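PDB 5DLL: aminopeptidase N from Francisella tularensis subsp. tularensis, which is a zinc-dependent aminopeptidase that releases N-terminal amino acids from peptides and is probably involved in the breakdown of intracellular peptides. Local coordinates for residues L62-V67 with F102-V107; L72-N77 with N91-N96; F566-S571 with K595-D600. All blocks are in the same frame, centred on the assembly; numbering follows the deposited sequence.

Contact 1. Residues L62-V67 with F102-V107. With NA (sodium ion), chain R.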
ATOM      1  N   LEU A  62     -16.291 -33.464  14.187  1.00 47.02           N
ATOM      2  CA  LEU A  62     -15.691 -32.155  14.402  1.00 44.63           C
ATOM      3  C   LEU A  62     -14.188 -32.242  14.135  1.00 44.12           C
ATOM      4  O   LEU A  62     -13.507 -33.101  14.693  1.00 46.20           O
ATOM      5  CB  LEU A  62     -15.946 -31.685  15.835  1.00 44.70           C
ATOM      6  CG  LEU A  62     -15.581 -30.236  16.180  1.00 45.80           C
ATOM      7  CD1 LEU A  62     -16.534 -29.252  15.511  1.00 43.31           C
ATOM      8  CD2 LEU A  62     -15.574 -30.033  17.690  1.00 44.17           C
ATOM      9  N   VAL A  63     -13.682 -31.360  13.277  1.00 41.53           N
ATOM     10  CA  VAL A  63     -12.256 -31.305  12.961  1.00 45.42           C
ATOM     11  C   VAL A  63     -11.703 -29.931  13.347  1.00 45.48           C
ATOM     12  O   VAL A  63     -11.763 -28.986  12.561  1.00 45.84           O
ATOM     13  CB  VAL A  63     -11.989 -31.580  11.457  1.00 46.51           C
ATOM     14  CG1 VAL A  63     -10.491 -31.573  11.163  1.00 45.02           C
ATOM     15  CG2 VAL A  63     -12.614 -32.902  11.028  1.00 44.81           C
ATOM     16  N   LEU A  64     -11.171 -29.828  14.561  1.00 44.26           N
ATOM     17  CA  LEU A  64     -10.553 -28.588  15.030  1.00 43.95           C
ATOM     18  C   LEU A  64      -9.097 -28.485  14.583  1.00 39.97           C
ATOM     19  O   LEU A  64      -8.375 -29.474  14.580  1.00 48.75           O
ATOM     20  CB  LEU A  64     -10.620 -28.504  16.556  1.00 45.73           C
ATOM     21  CG  LEU A  64     -12.030 -28.388  17.135  1.00 47.77           C
ATOM     22  CD1 LEU A  64     -12.016 -28.689  18.623  1.00 53.48           C
ATOM     23  CD2 LEU A  64     -12.611 -27.010  16.873  1.00 50.68           C
ATOM     24  N   ASP A  65      -8.681 -27.279  14.210  1.00 37.61           N
ATOM     25  CA  ASP A  65      -7.291 -26.983  13.871  1.00 38.40           C
ATOM     26  C   ASP A  65      -6.514 -26.626  15.142  1.00 35.76           C
ATOM     27  O   ASP A  65      -7.016 -25.893  15.999  1.00 35.28           O
ATOM     28  CB  ASP A  65      -7.220 -25.809  12.882  1.00 46.10           C
ATOM     29  CG  ASP A  65      -7.976 -26.077  11.583  1.00 51.48           C
ATOM     30  OD1 ASP A  65      -7.566 -26.988  10.829  1.00 52.91           O
ATOM     31  OD2 ASP A  65      -8.972 -25.367  11.312  1.00 47.18           O
ATOM     32  N   GLY A  66      -5.292 -27.135  15.260  1.00 36.35           N
ATOM     33  CA  GLY A  66      -4.444 -26.844  16.418  1.00 40.22           C
ATOM     34  C   GLY A  66      -3.013 -27.292  16.194  1.00 38.81           C
ATOM     35  O   GLY A  66      -2.777 -28.415  15.756  1.00 43.95           O
ATOM     36  N   VAL A  67      -2.056 -26.416  16.492  1.00 33.60           N
ATOM     37  CA  VAL A  67      -0.659 -26.648  16.137  1.00 34.05           C
ATOM     38  C   VAL A  67       0.269 -26.257  17.285  1.00 34.42           C
ATOM     39  O   VAL A  67       0.165 -25.160  17.826  1.00 33.61           O
ATOM     40  CB  VAL A  67      -0.284 -25.863  14.858  1.00 34.09           C
ATOM     41  CG1 VAL A  67       1.200 -25.996  14.540  1.00 33.97           C
ATOM     42  CG2 VAL A  67      -1.126 -26.337  13.682  1.00 35.37           C
ATOM     43  N   PHE A 102     -23.603 -28.179  21.546  1.00 56.43           N
ATOM     44  CA  PHE A 102     -22.781 -28.548  22.705  1.00 52.56           C
ATOM     45  C   PHE A 102     -21.719 -27.505  23.062  1.00 50.02           C
ATOM     46  O   PHE A 102     -21.410 -26.609  22.275  1.00 46.31           O
ATOM     47  CB  PHE A 102     -22.103 -29.905  22.466  1.00 46.39           C
ATOM     48  CG  PHE A 102     -21.133 -29.912  21.307  1.00 44.96           C
ATOM     49  CD1 PHE A 102     -21.587 -30.043  20.000  1.00 44.93           C
ATOM     50  CD2 PHE A 102     -19.764 -29.807  21.525  1.00 48.11           C
ATOM     51  CE1 PHE A 102     -20.703 -30.056  18.935  1.00 38.41           C
ATOM     52  CE2 PHE A 102     -18.873 -29.826  20.461  1.00 41.91           C
ATOM     53  CZ  PHE A 102     -19.345 -29.947  19.166  1.00 38.87           C
ATOM     54  N   VAL A 103     -21.167 -27.646  24.263  1.00 48.51           N
ATOM     55  CA  VAL A 103     -20.045 -26.829  24.715  1.00 44.74           C
ATOM     56  C   VAL A 103     -18.809 -27.723  24.855  1.00 48.07           C
ATOM     57  O   VAL A 103     -18.876 -28.806  25.444  1.00 51.31           O
ATOM     58  CB  VAL A 103     -20.353 -26.064  26.031  1.00 44.20           C
ATOM     59  CG1 VAL A 103     -21.097 -26.930  27.038  1.00 46.80           C
ATOM     60  CG2 VAL A 103     -19.077 -25.502  26.646  1.00 41.85           C
ATOM     61  N   LEU A 104     -17.689 -27.264  24.299  1.00 42.03           N
ATOM     62  CA  LEU A 104     -16.437 -27.999  24.349  1.00 41.51           C
ATOM     63  C   LEU A 104     -15.371 -27.196  25.085  1.00 40.81           C
ATOM     64  O   LEU A 104     -14.945 -26.149  24.608  1.00 51.71           O
ATOM     65  CB  LEU A 104     -15.962 -28.300  22.930  1.00 45.76           C
ATOM     66  CG  LEU A 104     -14.647 -29.071  22.811  1.00 48.97           C
ATOM     67  CD1 LEU A 104     -14.763 -30.433  23.477  1.00 53.21           C
ATOM     68  CD2 LEU A 104     -14.242 -29.212  21.353  1.00 50.91           C
ATOM     69  N   GLN A 105     -14.937 -27.697  26.239  1.00 41.29           N
ATOM     70  CA  GLN A 105     -13.864 -27.071  26.999  1.00 42.31           C
ATOM     71  C   GLN A 105     -12.540 -27.777  26.751  1.00 42.13           C
ATOM     72  O   GLN A 105     -12.460 -28.991  26.887  1.00 39.07           O
ATOM     73  CB  GLN A 105     -14.171 -27.105  28.496  1.00 52.74           C
ATOM     74  CG  GLN A 105     -13.096 -26.440  29.348  1.00 62.63           C
ATOM     75  CD  GLN A 105     -13.382 -26.514  30.830  1.00 72.95           C
ATOM     76  OE1 GLN A 105     -14.535 -26.580  31.251  1.00 88.41           O
ATOM     77  NE2 GLN A 105     -12.327 -26.504  31.634  1.00 86.33           N
ATOM     78  N   THR A 106     -11.507 -27.006  26.409  1.00 45.79           N
ATOM     79  CA  THR A 106     -10.142 -27.520  26.298  1.00 43.43           C
ATOM     80  C   THR A 106      -9.189 -26.651  27.109  1.00 42.69           C
ATOM     81  O   THR A 106      -9.179 -25.427  26.944  1.00 49.15           O
ATOM     82  CB  THR A 106      -9.618 -27.520  24.839  1.00 47.35           C
ATOM     83  OG1 THR A 106      -9.335 -26.171  24.411  1.00 59.20           O
ATOM     84  CG2 THR A 106     -10.614 -28.181  23.892  1.00 45.88           C
ATOM     85  N   VAL A 107      -8.381 -27.282  27.958  1.00 42.64           N
ATOM     86  CA  VAL A 107      -7.217 -26.618  28.549  1.00 40.65           C
ATOM     87  C   VAL A 107      -5.984 -27.039  27.763  1.00 38.87           C
ATOM     88  O   VAL A 107      -5.812 -28.218  27.459  1.00 41.64           O
ATOM     89  CB  VAL A 107      -7.022 -26.964  30.037  1.00 39.52           C
ATOM     90  CG1 VAL A 107      -5.812 -26.226  30.599  1.00 37.23           C
ATOM     91  CG2 VAL A 107      -8.276 -26.620  30.830  1.00 41.53           C
TER
HETATM   92 NA    NA R 917      -7.833 -24.504  25.388  1.00 56.96          NA

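Contact 2. Residues L72-N77 with N91-N96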
ATOM      1  N   LEU A  72      -3.872 -30.645  27.879  1.00 39.86           N
ATOM      2  CA  LEU A  72      -3.930 -31.103  29.267  1.00 43.26           C
ATOM      3  C   LEU A  72      -5.305 -31.626  29.667  1.00 44.82           C
ATOM      4  O   LEU A  72      -5.421 -32.383  30.629  1.00 56.82           O
ATOM      5  CB  LEU A  72      -3.543 -29.968  30.220  1.00 43.52           C
ATOM      6  CG  LEU A  72      -2.212 -29.275  29.942  1.00 44.34           C
ATOM      7  CD1 LEU A  72      -1.970 -28.176  30.963  1.00 42.97           C
ATOM      8  CD2 LEU A  72      -1.075 -30.286  29.950  1.00 48.75           C
ATOM      9  N   SER A  73      -6.348 -31.212  28.954  1.00 44.29           N
ATOM     10  CA  SER A  73      -7.715 -31.567  29.336  1.00 46.67           C
ATOM     11  C   SER A  73      -8.707 -31.290  28.219  1.00 42.83           C
ATOM     12  O   SER A  73      -8.520 -30.369  27.423  1.00 47.94           O
ATOM     13  CB  SER A  73      -8.143 -30.796  30.592  1.00 45.84           C
ATOM     14  OG  SER A  73      -9.511 -31.027  30.885  1.00 47.51           O
ATOM     15  N   ILE A  74      -9.767 -32.091  28.181  1.00 40.90           N
ATOM     16  CA  ILE A  74     -10.829 -31.941  27.192  1.00 40.61           C
ATOM     17  C   ILE A  74     -12.136 -32.520  27.733  1.00 43.75           C
ATOM     18  O   ILE A  74     -12.182 -33.669  28.186  1.00 44.76           O
ATOM     19  CB  ILE A  74     -10.453 -32.595  25.842  1.00 43.10           C
ATOM     20  CG1 ILE A  74     -11.576 -32.413  24.820  1.00 45.15           C
ATOM     21  CG2 ILE A  74     -10.125 -34.075  26.008  1.00 49.42           C
ATOM     22  CD1 ILE A  74     -11.170 -32.777  23.408  1.00 49.61           C
ATOM     23  N   LYS A  75     -13.190 -31.705  27.694  1.00 43.81           N
ATOM     24  CA  LYS A  75     -14.515 -32.109  28.155  1.00 44.60           C
ATOM     25  C   LYS A  75     -15.572 -31.629  27.171  1.00 42.93           C
ATOM     26  O   LYS A  75     -15.501 -30.505  26.684  1.00 39.75           O
ATOM     27  CB  LYS A  75     -14.810 -31.519  29.538  1.00 47.10           C
ATOM     28  CG  LYS A  75     -13.690 -31.703  30.548  1.00 50.75           C
ATOM     29  CD  LYS A  75     -14.162 -31.429  31.967  1.00 58.55           C
ATOM     30  CE  LYS A  75     -14.517 -29.968  32.178  1.00 62.38           C
ATOM     31  NZ  LYS A  75     -14.743 -29.673  33.620  1.00 65.06           N
ATOM     32  N   LEU A  76     -16.547 -32.488  26.883  1.00 45.45           N
ATOM     33  CA  LEU A  76     -17.682 -32.133  26.039  1.00 46.89           C
ATOM     34  C   LEU A  76     -18.935 -32.150  26.906  1.00 53.00           C
ATOM     35  O   LEU A  76     -19.193 -33.136  27.603  1.00 60.06           O
ATOM     36  CB  LEU A  76     -17.811 -33.120  24.877  1.00 46.37           C
ATOM     37  CG  LEU A  76     -18.693 -32.712  23.687  1.00 45.91           C
ATOM     38  CD1 LEU A  76     -18.157 -33.313  22.396  1.00 47.97           C
ATOM     39  CD2 LEU A  76     -20.147 -33.112  23.888  1.00 46.89           C
ATOM     40  N   ASN A  77     -19.703 -31.058  26.862  1.00 57.06           N
ATOM     41  CA  ASN A  77     -20.869 -30.864  27.733  1.00 51.10           C
ATOM     42  C   ASN A  77     -20.525 -31.126  29.203  1.00 56.35           C
ATOM     43  O   ASN A  77     -21.246 -31.829  29.924  1.00 50.95           O
ATOM     44  CB  ASN A  77     -22.061 -31.715  27.260  1.00 50.18           C
ATOM     45  CG  ASN A  77     -22.757 -31.129  26.036  1.00 53.30           C
ATOM     46  OD1 ASN A  77     -22.668 -29.932  25.760  1.00 51.89           O
ATOM     47  ND2 ASN A  77     -23.469 -31.977  25.304  1.00 57.11           N
ATOM     48  N   ASN A  91      -1.647 -31.617  13.467  1.00 49.83           N
ATOM     49  CA  ASN A  91      -2.278 -30.378  13.015  1.00 49.35           C
ATOM     50  C   ASN A  91      -3.768 -30.235  13.336  1.00 47.57           C
ATOM     51  O   ASN A  91      -4.371 -29.212  13.000  1.00 45.71           O
ATOM     52  CB  ASN A  91      -2.071 -30.237  11.501  1.00 52.12           C
ATOM     53  CG  ASN A  91      -0.652 -29.837  11.143  1.00 54.92           C
ATOM     54  OD1 ASN A  91      -0.181 -28.760  11.520  1.00 58.58           O
ATOM     55  ND2 ASN A  91       0.036 -30.699  10.409  1.00 55.54           N
ATOM     56  N   GLN A  92      -4.366 -31.239  13.979  1.00 49.58           N
ATOM     57  CA  GLN A  92      -5.815 -31.254  14.195  1.00 44.30           C
ATOM     58  C   GLN A  92      -6.215 -31.934  15.496  1.00 43.88           C
ATOM     59  O   GLN A  92      -5.391 -32.563  16.159  1.00 43.17           O
ATOM     60  CB  GLN A  92      -6.513 -31.983  13.046  1.00 44.31           C
ATOM     61  CG  GLN A  92      -6.245 -31.418  11.659  1.00 44.87           C
ATOM     62  CD  GLN A  92      -6.716 -32.343  10.556  1.00 46.78           C
ATOM     63  OE1 GLN A  92      -6.421 -33.542  10.561  1.00 49.21           O
ATOM     64  NE2 GLN A  92      -7.445 -31.791   9.596  1.00 47.02           N
ATOM     65  N   LEU A  93      -7.490 -31.787  15.848  1.00 42.03           N
ATOM     66  CA  LEU A  93      -8.127 -32.581  16.896  1.00 42.08           C
ATOM     67  C   LEU A  93      -9.497 -33.034  16.400  1.00 42.64           C
ATOM     68  O   LEU A  93     -10.385 -32.213  16.178  1.00 37.33           O
ATOM     69  CB  LEU A  93      -8.260 -31.780  18.189  1.00 42.66           C
ATOM     70  CG  LEU A  93      -8.753 -32.552  19.425  1.00 50.23           C
ATOM     71  CD1 LEU A  93      -8.314 -31.849  20.701  1.00 58.10           C
ATOM     72  CD2 LEU A  93     -10.264 -32.762  19.430  1.00 49.45           C
ATOM     73  N   ILE A  94      -9.662 -34.344  16.232  1.00 49.42           N
ATOM     74  CA  ILE A  94     -10.854 -34.912  15.600  1.00 50.67           C
ATOM     75  C   ILE A  94     -11.757 -35.601  16.626  1.00 48.32           C
ATOM     76  O   ILE A  94     -11.288 -36.364  17.468  1.00 54.26           O
ATOM     77  CB  ILE A  94     -10.456 -35.905  14.483  1.00 54.22           C
ATOM     78  CG1 ILE A  94      -9.491 -35.213  13.506  1.00 54.22           C
ATOM     79  CG2 ILE A  94     -11.692 -36.447  13.766  1.00 53.80           C
ATOM     80  CD1 ILE A  94      -9.226 -35.969  12.222  1.00 58.52           C
ATOM     81  N   ILE A  95     -13.055 -35.317  16.541  1.00 48.87           N
ATOM     82  CA  ILE A  95     -14.060 -35.928  17.410  1.00 46.19           C
ATOM     83  C   ILE A  95     -15.250 -36.375  16.568  1.00 47.41           C
ATOM     84  O   ILE A  95     -15.859 -35.561  15.876  1.00 51.69           O
ATOM     85  CB  ILE A  95     -14.581 -34.943  18.476  1.00 45.57           C
ATOM     86  CG1 ILE A  95     -13.417 -34.221  19.169  1.00 46.18           C
ATOM     87  CG2 ILE A  95     -15.463 -35.678  19.484  1.00 44.74           C
ATOM     88  CD1 ILE A  95     -13.848 -33.147  20.143  1.00 45.94           C
ATOM     89  N   ASN A  96     -15.586 -37.660  16.647  1.00 51.11           N
ATOM     90  CA  ASN A  96     -16.721 -38.217  15.917  1.00 56.08           C
ATOM     91  C   ASN A  96     -18.024 -38.205  16.721  1.00 59.25           C
ATOM     92  O   ASN A  96     -18.011 -38.126  17.954  1.00 50.30           O
ATOM     93  CB  ASN A  96     -16.404 -39.645  15.481  1.00 60.19           C
ATOM     94  CG  ASN A  96     -15.247 -39.708  14.506  1.00 60.16           C
ATOM     95  OD1 ASN A  96     -15.239 -39.015  13.489  1.00 60.75           O
ATOM     96  ND2 ASN A  96     -14.263 -40.540  14.811  1.00 59.49           N
TER

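Contact 3. Residues F566-S571 with K595-D600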
ATOM      1  N   PHE A 566      -6.433  15.258 -13.864  1.00 51.46           N
ATOM      2  CA  PHE A 566      -5.638  14.072 -14.156  1.00 51.69           C
ATOM      3  C   PHE A 566      -5.211  14.054 -15.621  1.00 52.04           C
ATOM      4  O   PHE A 566      -4.021  13.959 -15.917  1.00 57.28           O
ATOM      5  CB  PHE A 566      -6.413  12.797 -13.811  1.00 54.96           C
ATOM      6  CG  PHE A 566      -5.664  11.529 -14.117  1.00 54.68           C
ATOM      7  CD1 PHE A 566      -4.767  10.997 -13.196  1.00 52.01           C
ATOM      8  CD2 PHE A 566      -5.854  10.868 -15.327  1.00 51.21           C
ATOM      9  CE1 PHE A 566      -4.072   9.833 -13.476  1.00 49.40           C
ATOM     10  CE2 PHE A 566      -5.163   9.702 -15.611  1.00 52.23           C
ATOM     11  CZ  PHE A 566      -4.270   9.184 -14.685  1.00 52.82           C
ATOM     12  N   ASN A 567      -6.180  14.155 -16.531  1.00 46.25           N
ATOM     13  CA  ASN A 567      -5.885  14.105 -17.965  1.00 46.93           C
ATOM     14  C   ASN A 567      -4.971  15.236 -18.425  1.00 49.80           C
ATOM     15  O   ASN A 567      -4.304  15.107 -19.453  1.00 56.31           O
ATOM     16  CB  ASN A 567      -7.172  14.092 -18.806  1.00 49.76           C
ATOM     17  CG  ASN A 567      -7.658  12.684 -19.129  1.00 53.97           C
ATOM     18  OD1 ASN A 567      -7.046  11.686 -18.744  1.00 50.84           O
ATOM     19  ND2 ASN A 567      -8.766  12.603 -19.854  1.00 59.40           N
ATOM     20  N   ARG A 568      -4.943  16.337 -17.674  1.00 48.11           N
ATOM     21  CA  ARG A 568      -3.999  17.423 -17.941  1.00 53.46           C
ATOM     22  C   ARG A 568      -2.569  16.972 -17.652  1.00 50.02           C
ATOM     23  O   ARG A 568      -1.684  17.128 -18.489  1.00 55.27           O
ATOM     24  CB  ARG A 568      -4.344  18.671 -17.119  1.00 59.92           C
ATOM     25  CG  ARG A 568      -5.638  19.353 -17.545  1.00 63.12           C
ATOM     26  CD  ARG A 568      -5.961  20.565 -16.683  1.00 71.39           C
ATOM     27  NE  ARG A 568      -5.209  21.756 -17.083  1.00 77.51           N
ATOM     28  CZ  ARG A 568      -5.486  23.003 -16.699  1.00 75.51           C
ATOM     29  NH1 ARG A 568      -6.515  23.260 -15.896  1.00 80.17           N
ATOM     30  NH2 ARG A 568      -4.730  24.007 -17.125  1.00 77.28           N
ATOM     31  N   TRP A 569      -2.356  16.409 -16.467  1.00 52.88           N
ATOM     32  CA  TRP A 569      -1.073  15.788 -16.112  1.00 52.23           C
ATOM     33  C   TRP A 569      -0.734  14.644 -17.078  1.00 50.35           C
ATOM     34  O   TRP A 569       0.382  14.562 -17.584  1.00 47.83           O
ATOM     35  CB  TRP A 569      -1.110  15.289 -14.656  1.00 49.04           C
ATOM     36  CG  TRP A 569      -0.021  14.323 -14.274  1.00 46.44           C
ATOM     37  CD1 TRP A 569       1.199  14.625 -13.738  1.00 45.36           C
ATOM     38  CD2 TRP A 569      -0.071  12.893 -14.374  1.00 46.53           C
ATOM     39  NE1 TRP A 569       1.916  13.472 -13.512  1.00 46.29           N
ATOM     40  CE2 TRP A 569       1.158  12.395 -13.893  1.00 45.72           C
ATOM     41  CE3 TRP A 569      -1.034  11.984 -14.831  1.00 43.51           C
ATOM     42  CZ2 TRP A 569       1.450  11.033 -13.860  1.00 51.13           C
ATOM     43  CZ3 TRP A 569      -0.744  10.633 -14.797  1.00 45.16           C
ATOM     44  CH2 TRP A 569       0.486  10.169 -14.317  1.00 46.89           C
ATOM     45  N   ASP A 570      -1.707  13.780 -17.349  1.00 52.89           N
ATOM     46  CA  ASP A 570      -1.466  12.584 -18.158  1.00 55.31           C
ATOM     47  C   ASP A 570      -1.032  12.938 -19.575  1.00 56.74           C
ATOM     48  O   ASP A 570      -0.109  12.329 -20.115  1.00 61.78           O
ATOM     49  CB  ASP A 570      -2.722  11.705 -18.206  1.00 55.83           C
ATOM     50  CG  ASP A 570      -2.429  10.287 -18.663  1.00 52.31           C
ATOM     51  OD1 ASP A 570      -1.442   9.695 -18.178  1.00 48.55           O
ATOM     52  OD2 ASP A 570      -3.194   9.753 -19.497  1.00 53.47           O
ATOM     53  N   SER A 571      -1.703  13.923 -20.165  1.00 59.84           N
ATOM     54  CA  SER A 571      -1.394  14.376 -21.521  1.00 55.68           C
ATOM     55  C   SER A 571      -0.066  15.132 -21.593  1.00 51.53           C
ATOM     56  O   SER A 571       0.629  15.063 -22.603  1.00 47.99           O
ATOM     57  CB  SER A 571      -2.521  15.260 -22.058  1.00 53.57           C
ATOM     58  OG  SER A 571      -3.740  14.544 -22.115  1.00 55.37           O
ATOM     59  N   LYS A 595       4.538  27.181 -19.211  1.00 60.02           N
ATOM     60  CA  LYS A 595       4.583  28.454 -18.492  1.00 65.52           C
ATOM     61  C   LYS A 595       3.244  28.780 -17.816  1.00 61.13           C
ATOM     62  O   LYS A 595       3.213  29.243 -16.674  1.00 55.85           O
ATOM     63  CB  LYS A 595       4.964  29.582 -19.470  1.00 71.31           C
ATOM     64  CG  LYS A 595       5.223  30.938 -18.824  1.00 78.84           C
ATOM     65  CD  LYS A 595       5.092  32.084 -19.825  1.00 90.06           C
ATOM     66  CE  LYS A 595       6.314  32.220 -20.726  1.00 89.07           C
ATOM     67  NZ  LYS A 595       7.456  32.887 -20.038  1.00 86.64           N
ATOM     68  N   SER A 596       2.145  28.542 -18.530  1.00 60.37           N
ATOM     69  CA  SER A 596       0.812  28.890 -18.037  1.00 61.73           C
ATOM     70  C   SER A 596       0.398  28.007 -16.868  1.00 60.26           C
ATOM     71  O   SER A 596      -0.233  28.479 -15.921  1.00 68.19           O
ATOM     72  CB  SER A 596      -0.221  28.778 -19.161  1.00 66.52           C
ATOM     73  OG  SER A 596      -0.346  27.437 -19.599  1.00 75.43           O
ATOM     74  N   ILE A 597       0.748  26.726 -16.942  1.00 60.61           N
ATOM     75  CA  ILE A 597       0.522  25.807 -15.833  1.00 60.86           C
ATOM     76  C   ILE A 597       1.285  26.306 -14.603  1.00 58.81           C
ATOM     77  O   ILE A 597       0.747  26.335 -13.496  1.00 61.33           O
ATOM     78  CB  ILE A 597       0.976  24.372 -16.180  1.00 72.27           C
ATOM     79  CG1 ILE A 597       0.127  23.782 -17.321  1.00 81.45           C
ATOM     80  CG2 ILE A 597       0.914  23.471 -14.949  1.00 76.94           C
ATOM     81  CD1 ILE A 597      -1.238  23.272 -16.908  1.00 85.74           C
ATOM     82  N   LEU A 598       2.534  26.715 -14.814  1.00 58.41           N
ATOM     83  CA  LEU A 598       3.393  27.204 -13.733  1.00 59.06           C
ATOM     84  C   LEU A 598       2.825  28.429 -13.020  1.00 56.38           C
ATOM     85  O   LEU A 598       2.984  28.562 -11.808  1.00 63.78           O
ATOM     86  CB  LEU A 598       4.799  27.512 -14.269  1.00 61.18           C
ATOM     87  CG  LEU A 598       5.809  28.170 -13.325  1.00 62.89           C
ATOM     88  CD1 LEU A 598       6.079  27.312 -12.101  1.00 68.56           C
ATOM     89  CD2 LEU A 598       7.100  28.454 -14.078  1.00 67.12           C
ATOM     90  N   HIS A 599       2.169  29.314 -13.766  1.00 52.67           N
ATOM     91  CA  HIS A 599       1.600  30.538 -13.191  1.00 55.24           C
ATOM     92  C   HIS A 599       0.091  30.458 -12.934  1.00 60.47           C
ATOM     93  O   HIS A 599      -0.548  31.483 -12.689  1.00 76.53           O
ATOM     94  CB  HIS A 599       1.911  31.739 -14.095  1.00 52.82           C
ATOM     95  CG  HIS A 599       3.350  32.142 -14.087  1.00 49.03           C
ATOM     96  ND1 HIS A 599       3.967  32.673 -12.976  1.00 51.84           N
ATOM     97  CD2 HIS A 599       4.294  32.098 -15.057  1.00 47.52           C
ATOM     98  CE1 HIS A 599       5.230  32.938 -13.259  1.00 53.45           C
ATOM     99  NE2 HIS A 599       5.453  32.599 -14.516  1.00 50.90           N
ATOM    100  N   ASP A 600      -0.479  29.254 -12.975  1.00 67.07           N
ATOM    101  CA  ASP A 600      -1.908  29.080 -12.720  1.00 67.65           C
ATOM    102  C   ASP A 600      -2.177  29.342 -11.239  1.00 72.66           C
ATOM    103  O   ASP A 600      -1.574  28.713 -10.364  1.00 68.63           O
ATOM    104  CB  ASP A 600      -2.380  27.675 -13.122  1.00 68.06           C
ATOM    105  CG  ASP A 600      -3.884  27.609 -13.382  1.00 69.87           C
ATOM    106  OD1 ASP A 600      -4.667  28.150 -12.570  1.00 70.32           O
ATOM    107  OD2 ASP A 600      -4.283  27.008 -14.401  1.00 64.20           O
TER

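Contact 1. Residues L62-V67 with F102-V107
T106 grips the bound sodium ion with two of its own oxygens, further along the strand whose F102 and L104 pack on L62 and L64. T106 OG1 lies 2.5 Å from the sodium, and the carbonyl O of the same residue is a second ligand. With chi1 at 73° the hydroxyl sits between the backbone N and the carbonyl carbon, so both oxygens can bind one ion. V44 O and T141 OG1 complete the four protein ligands, tying strand 101-110 to its antiparallel neighbour 42-52 and to the loop carrying T141.

Across the interface everything is apolar. L104 sends CG anti to its backbone N (chi1 180°), and its CD2 becomes the shared methyl: it meets L64 CD1 at 3.6 Å and L62 CD2 at 4.0 Å, tip to tip in both cases. The L62 methyl also reaches F102, approaching the rim of the ring near its plane, with L62 CD2 4.1 Å from F102 CZ. The leucine thus meets the ring at its edge and does not lie over a face.

Strand 62-65 belongs to a small three-stranded antiparallel sheet, and 102-107 to the large mixed sheet of the M1 N-terminal domain. Their axes cross at 37°, a modest angle consistent with two sheets packed face to face, at a rather wide spacing of 12.4 Å bridged by leucines and a phenylalanine. L62 and L64 are bonded through their backbones to I95 and L93 within the small sheet, whereas L104 also leans on I74 and I95. With only methyl groups and a ring edge meeting, cohesion between the two strands comes from burying apolar surface.

Contact 2. Residues L72-N77 with N91-N96
Two facing sheets of the M1 N-terminal domain meet where I74, on strand 70-76, reaches across to L93 and I95 on strand 92-95. I74 does most of the work through a single methyl. Its CD1 lies 4.0 Å from L93 CD1 and 4.1 Å from L93 CD2, so the methyl is set against the forked end of the leucine and the two side chains meet tip to tip. The same I74 CD1 is 4.2 Å from I95 CD1, a second contact two residues further along the opposing strand.

Full extension gives the isoleucine this span: CG1 stands opposite the backbone N (chi1 -180°), and chi2 of 168° continues the chain outward. L93 answers with a similarly extended chain. The backbones consequently remain well separated, with the CA atoms of I74 and L93 10.7 Å apart, too far for the strands to pair as neighbours in one sheet. This is face-to-face packing in a beta sandwich, the two strands running in the same general direction on different layers. L76 also directs its CB toward the small sheet, and part of its surface is covered there, although its nearest approach is a looser 4.6 Å.

Each strand is held in its own layer by other partners. Strand 70-76 pairs with 101-110, and just before I74 that pairing contains a classic beta bulge, in which L72 and S73 both face V107; the nearly helical psi of L72, -22°, accommodates the extra residue. I74 bonds through its backbone to L81 on the other flank. Around the apolar cluster, F86 touches I74 and Y142 touches L93.

Contact 3. Residues F566-S571 with K595-D600
R568 on helix 565-581 extends across to I597 and D600 at the end of helix 588-598, in the alpha-helical region that the family assigns to ARM-type repeats. The helices stand well apart here, the CA atoms of R568 and I597 being 9.8 Å from each other, and the long arginine covers most of the gap.

The van der Waals part of the contact lies between R568 NH2 and I597 CD1, 3.6 Å apart. The two side chains run past each other in opposite directions, and the methyl approaches the guanidinium obliquely. A bend in the arginine chain at chi3, 81°, turns the group after an otherwise extended start. Within 566-571, W569 CE3 lies 4.0 Å above one face of the F566 ring, displaced toward the rim of that ring.

The electrostatic part is looser. D600 OD2 is 4.1 Å from R568 NH2, beyond a salt bridge, and the guanidinium and carboxylate planes are inclined by 61°, so opposite charges lie near each other without pairing. Any attraction is probably modest. The firmer hold on the arginine is its NE, which hydrogen-bonds V559 O of the preceding helix 552-561. D600 itself is placed by the helix end: H599 is the first residue to leave helical conformation, and D600 N still donates to I597 O.

Other polar bonds lie within a segment or run to neighbouring parts, such as the D570-R361 salt bridge. N567 O receives two donors from S571: the backbone N, and the hydroxyl OG at 2.8 Å, the C=O...OG angle being 158°.

In the fold
Contacts 1 and 2 are two portions of one buried interface, their centres 5 Å apart, and contact 2 is nested in the chain loop that contact 1 closes. Strands 62-65 and 92-95 are neighbours in the small sheet, 70-76 and 101-110 in the large one, so each contact joins the same two layers through different strands. Both are purely apolar across the gap; the sodium belongs to the edge of contact 1. Contact 3 lies on the opposite side of the chain's centre, about 63 Å between centres from contact 1, and is partly buried between helices. There a charged side chain replaces the branched aliphatics as the main spanning group.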